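Local structure of capsid protein (Infectious hypodermal and hematopoietic necrosis virus, 3N7X) at residues 66-77 with 261-272. The protein forms the icosahedral capsid shell of a shrimp-infecting parvovirus, assembling in sixty copies and binding calcium. Residues are numbered along the deposited sequence; the frame is centred on the assembly and turned at random.
Sequences FDGKNLYCLPLH and WQQIFMRMSPIK
Tyr72 and Met266 pair through two backbone hydrogen bonds: Tyr72 N to Met266 O and Met266 N to Tyr72 O, each 2.8 Å. Leu74 N adds a third, to Ile264 O at 3.1 Å. Between these pairs Cys73 faces Phe265 as a non-hydrogen-bonded pair. Cys73 SG is anti to its own backbone nitrogen (chi1 173°) and meets the Phe265 ring obliquely, 4.5 Å from its centroid. On the other face, Met266 bends at its second and third torsions, and its CE reaches Tyr72 CB at 3.9 Å. Strands 70-74 and 264-268 are antiparallel neighbours in one sheet of the capsid beta-barrel; strands 179-182 and 149-153 flank them. Beyond the strands, Pro270 CB sits over the centre of the Phe66 ring, a CH-pi contact of 3.6 Å to the centroid. Ile271 O and Lys272 CG lie at that ring's edge. A water bridges Phe66 O and Lys272 NZ. At the far end, the His77 and Trp261 rings meet obliquely, with planes 49° apart. Arg267 runs extended past Leu71 CD2. Its guanidinium forms a salt bridge with Glu150 and hydrogen bonds to Tyr190 O and to Tyr55 of a neighbouring subunit.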
loop_
_atom_site.group_PDB
_atom_site.type_symbol
_atom_site.label_atom_id
_atom_site.label_comp_id
_atom_site.label_asym_id
_atom_site.label_seq_id
_atom_site.Cartn_x
_atom_site.Cartn_y
_atom_site.Cartn_z
ATOM N N PHE A 66 48.017 97.791 17.794
ATOM C CA PHE A 66 48.143 96.458 17.227
ATOM C C PHE A 66 48.912 96.470 15.918
ATOM O O PHE A 66 48.794 97.405 15.128
ATOM C CB PHE A 66 46.769 95.845 16.931
ATOM C CG PHE A 66 45.891 95.663 18.135
ATOM C CD1 PHE A 66 46.409 95.186 19.338
ATOM C CD2 PHE A 66 44.521 95.906 18.044
ATOM C CE1 PHE A 66 45.576 94.949 20.433
ATOM C CE2 PHE A 66 43.677 95.671 19.133
ATOM C CZ PHE A 66 44.202 95.191 20.327
ATOM N N ASP A 67 49.698 95.424 15.697
ATOM C CA ASP A 67 50.431 95.251 14.446
ATOM C C ASP A 67 50.535 93.743 14.229
ATOM O O ASP A 67 50.036 92.965 15.041
ATOM C CB ASP A 67 51.827 95.898 14.494
ATOM C CG ASP A 67 52.755 95.239 15.496
ATOM O OD1 ASP A 67 52.868 93.989 15.504
ATOM O OD2 ASP A 67 53.391 95.984 16.269
ATOM N N GLY A 68 51.164 93.325 13.139
ATOM C CA GLY A 68 51.295 91.903 12.885
ATOM C C GLY A 68 52.750 91.491 12.816
ATOM O O GLY A 68 53.122 90.642 12.008
ATOM N N LYS A 69 53.572 92.078 13.678
ATOM C CA LYS A 69 55.002 91.793 13.683
ATOM C C LYS A 69 55.458 90.602 14.529
ATOM O O LYS A 69 56.407 89.909 14.157
ATOM C CB LYS A 69 55.764 93.040 14.128
ATOM C CG LYS A 69 55.495 94.261 13.275
ATOM C CD LYS A 69 56.208 95.485 13.833
ATOM C CE LYS A 69 55.992 96.703 12.952
ATOM N NZ LYS A 69 56.591 97.930 13.546
ATOM N N ASN A 70 54.796 90.366 15.660
ATOM C CA ASN A 70 55.198 89.268 16.533
ATOM C C ASN A 70 54.096 88.307 16.946
ATOM O O ASN A 70 52.909 88.624 16.886
ATOM C CB ASN A 70 55.852 89.806 17.811
ATOM C CG ASN A 70 57.000 90.746 17.529
ATOM O OD1 ASN A 70 56.800 91.949 17.376
ATOM N ND2 ASN A 70 58.211 90.202 17.446
ATOM N N LEU A 71 54.522 87.126 17.377
ATOM C CA LEU A 71 53.629 86.078 17.852
ATOM C C LEU A 71 54.402 85.307 18.912
ATOM O O LEU A 71 55.631 85.242 18.862
ATOM C CB LEU A 71 53.244 85.128 16.712
ATOM C CG LEU A 71 52.328 85.662 15.605
ATOM C CD1 LEU A 71 52.185 84.617 14.501
ATOM C CD2 LEU A 71 50.967 86.018 16.189
ATOM N N TYR A 72 53.694 84.747 19.886
ATOM C CA TYR A 72 54.366 83.963 20.905
ATOM C C TYR A 72 54.653 82.627 20.258
ATOM O O TYR A 72 53.847 82.124 19.478
ATOM C CB TYR A 72 53.474 83.737 22.121
ATOM C CG TYR A 72 53.173 84.978 22.912
ATOM C CD1 TYR A 72 52.093 85.795 22.583
ATOM C CD2 TYR A 72 53.963 85.335 24.006
ATOM C CE1 TYR A 72 51.804 86.937 23.327
ATOM C CE2 TYR A 72 53.684 86.471 24.756
ATOM C CZ TYR A 72 52.605 87.268 24.413
ATOM O OH TYR A 72 52.326 88.396 25.156
ATOM N N CYS A 73 55.805 82.052 20.574
ATOM C CA CYS A 73 56.168 80.766 20.012
ATOM C C CYS A 73 56.320 79.722 21.108
ATOM O O CYS A 73 56.845 80.015 22.181
ATOM C CB CYS A 73 57.478 80.888 19.229
ATOM S SG CYS A 73 58.144 79.308 18.635
ATOM N N LEU A 74 55.837 78.513 20.846
ATOM C CA LEU A 74 55.971 77.419 21.800
ATOM C C LEU A 74 56.707 76.298 21.079
ATOM O O LEU A 74 56.109 75.528 20.327
ATOM C CB LEU A 74 54.603 76.928 22.281
ATOM C CG LEU A 74 54.655 75.699 23.203
ATOM C CD1 LEU A 74 55.637 75.924 24.341
ATOM C CD2 LEU A 74 53.270 75.417 23.751
ATOM N N PRO A 75 58.027 76.206 21.288
ATOM C CA PRO A 75 58.865 75.183 20.656
ATOM C C PRO A 75 58.781 73.817 21.334
ATOM O O PRO A 75 59.653 73.450 22.121
ATOM C CB PRO A 75 60.256 75.796 20.746
ATOM C CG PRO A 75 60.213 76.463 22.083
ATOM C CD PRO A 75 58.840 77.122 22.108
ATOM N N LEU A 76 57.731 73.067 21.013
ATOM C CA LEU A 76 57.519 71.743 21.590
ATOM C C LEU A 76 58.631 70.764 21.288
ATOM O O LEU A 76 58.758 69.750 21.966
ATOM C CB LEU A 76 56.223 71.134 21.076
ATOM C CG LEU A 76 54.962 71.933 21.344
ATOM C CD1 LEU A 76 53.764 71.118 20.920
ATOM C CD2 LEU A 76 54.889 72.269 22.822
ATOM N N HIS A 77 59.420 71.053 20.262
ATOM C CA HIS A 77 60.510 70.168 19.877
ATOM C C HIS A 77 61.770 70.343 20.724
ATOM O O HIS A 77 62.725 69.574 20.582
ATOM C CB HIS A 77 60.853 70.376 18.399
ATOM C CG HIS A 77 61.117 71.804 18.042
ATOM N ND1 HIS A 77 62.212 72.197 17.300
ATOM C CD2 HIS A 77 60.431 72.937 18.327
ATOM C CE1 HIS A 77 62.190 73.508 17.146
ATOM N NE2 HIS A 77 61.119 73.981 17.760
ATOM N N TRP A 261 57.089 68.826 10.594
ATOM C CA TRP A 261 56.426 69.083 11.856
ATOM C C TRP A 261 56.500 70.581 12.126
ATOM O O TRP A 261 57.555 71.202 11.967
ATOM C CB TRP A 261 57.125 68.309 12.970
ATOM C CG TRP A 261 56.550 68.573 14.306
ATOM C CD1 TRP A 261 55.511 67.916 14.901
ATOM C CD2 TRP A 261 56.934 69.620 15.202
ATOM N NE1 TRP A 261 55.221 68.493 16.117
ATOM C CE2 TRP A 261 56.080 69.542 16.325
ATOM C CE3 TRP A 261 57.916 70.620 15.162
ATOM C CZ2 TRP A 261 56.178 70.429 17.404
ATOM C CZ3 TRP A 261 58.014 71.504 16.235
ATOM C CH2 TRP A 261 57.149 71.400 17.342
ATOM N N GLN A 262 55.378 71.155 12.543
ATOM C CA GLN A 262 55.296 72.588 12.809
ATOM C C GLN A 262 55.108 72.940 14.279
ATOM O O GLN A 262 54.325 72.294 14.982
ATOM C CB GLN A 262 54.126 73.185 12.021
ATOM C CG GLN A 262 54.219 72.961 10.533
ATOM C CD GLN A 262 55.397 73.678 9.931
ATOM O OE1 GLN A 262 55.981 73.217 8.955
ATOM N NE2 GLN A 262 55.752 74.820 10.508
ATOM N N GLN A 263 55.830 73.958 14.744
ATOM C CA GLN A 263 55.671 74.416 16.120
ATOM C C GLN A 263 54.539 75.433 16.026
ATOM O O GLN A 263 54.162 75.840 14.926
ATOM C CB GLN A 263 56.951 75.076 16.665
ATOM C CG GLN A 263 57.505 76.238 15.850
ATOM C CD GLN A 263 58.561 75.805 14.842
ATOM O OE1 GLN A 263 58.268 75.104 13.873
ATOM N NE2 GLN A 263 59.800 76.222 15.073
ATOM N N ILE A 264 53.987 75.848 17.157
ATOM C CA ILE A 264 52.880 76.790 17.102
ATOM C C ILE A 264 53.227 78.221 17.483
ATOM O O ILE A 264 54.196 78.475 18.193
ATOM C CB ILE A 264 51.713 76.306 17.980
ATOM C CG1 ILE A 264 52.174 76.161 19.426
ATOM C CG2 ILE A 264 51.202 74.972 17.466
ATOM C CD1 ILE A 264 51.080 75.696 20.351
ATOM N N PHE A 265 52.415 79.146 16.984
ATOM C CA PHE A 265 52.569 80.570 17.242
ATOM C C PHE A 265 51.216 81.069 17.729
ATOM O O PHE A 265 50.180 80.604 17.254
ATOM C CB PHE A 265 52.984 81.280 15.957
ATOM C CG PHE A 265 54.339 80.865 15.462
ATOM C CD1 PHE A 265 55.492 81.408 16.017
ATOM C CD2 PHE A 265 54.465 79.898 14.469
ATOM C CE1 PHE A 265 56.758 80.993 15.592
ATOM C CE2 PHE A 265 55.720 79.476 14.038
ATOM C CZ PHE A 265 56.869 80.026 14.601
ATOM N N MET A 266 51.214 82.004 18.675
ATOM C CA MET A 266 49.952 82.491 19.225
ATOM C C MET A 266 49.920 83.970 19.540
ATOM O O MET A 266 50.942 84.651 19.517
ATOM C CB MET A 266 49.627 81.751 20.521
ATOM C CG MET A 266 49.690 80.251 20.426
ATOM S SD MET A 266 50.422 79.568 21.923
ATOM C CE MET A 266 52.124 80.090 21.682
ATOM N N ARG A 267 48.716 84.437 19.855
ATOM C CA ARG A 267 48.453 85.814 20.248
ATOM C C ARG A 267 46.975 85.908 20.576
ATOM O O ARG A 267 46.145 85.297 19.903
ATOM C CB ARG A 267 48.786 86.804 19.124
ATOM C CG ARG A 267 47.730 86.921 18.038
ATOM C CD ARG A 267 48.057 88.056 17.083
ATOM N NE ARG A 267 47.058 88.182 16.027
ATOM C CZ ARG A 267 47.088 89.105 15.071
ATOM N NH1 ARG A 267 48.072 89.994 15.031
ATOM N NH2 ARG A 267 46.131 89.141 14.154
ATOM N N MET A 268 46.642 86.641 21.629
ATOM C CA MET A 268 45.243 86.817 21.973
ATOM C C MET A 268 44.708 87.585 20.767
ATOM O O MET A 268 45.397 88.459 20.237
ATOM C CB MET A 268 45.117 87.645 23.254
ATOM C CG MET A 268 43.700 87.784 23.789
ATOM S SD MET A 268 42.987 86.329 24.628
ATOM C CE MET A 268 44.214 85.133 24.372
ATOM N N SER A 269 43.509 87.250 20.305
ATOM C CA SER A 269 42.952 87.934 19.142
ATOM C C SER A 269 42.829 89.438 19.413
ATOM O O SER A 269 42.150 89.860 20.349
ATOM C CB SER A 269 41.588 87.335 18.789
ATOM O OG SER A 269 41.201 87.717 17.483
ATOM N N PRO A 270 43.500 90.266 18.596
ATOM C CA PRO A 270 43.477 91.727 18.743
ATOM C C PRO A 270 42.143 92.345 18.335
ATOM O O PRO A 270 41.844 92.466 17.150
ATOM C CB PRO A 270 44.625 92.171 17.847
ATOM C CG PRO A 270 44.562 91.173 16.731
ATOM C CD PRO A 270 44.353 89.864 17.462
ATOM N N ILE A 271 41.356 92.753 19.325
ATOM C CA ILE A 271 40.041 93.330 19.070
ATOM C C ILE A 271 39.997 94.848 18.872
ATOM O O ILE A 271 40.312 95.611 19.786
ATOM C CB ILE A 271 39.066 92.997 20.222
ATOM C CG1 ILE A 271 39.130 91.505 20.548
ATOM C CG2 ILE A 271 37.648 93.399 19.838
ATOM C CD1 ILE A 271 38.781 90.608 19.390
ATOM N N LYS A 272 39.596 95.273 17.677
ATOM C CA LYS A 272 39.449 96.691 17.356
ATOM C C LYS A 272 37.955 96.958 17.262
ATOM O O LYS A 272 37.204 96.110 16.785
ATOM C CB LYS A 272 40.069 97.035 16.001
ATOM C CG LYS A 272 41.552 97.286 16.022
ATOM C CD LYS A 272 42.005 97.875 14.697
ATOM C CE LYS A 272 43.517 98.035 14.665
ATOM N NZ LYS A 272 44.032 98.574 13.368
HETATM O O HOH W 1 46.643 99.179 14.962
HETATM O O HOH W 2 61.258 77.335 17.578
#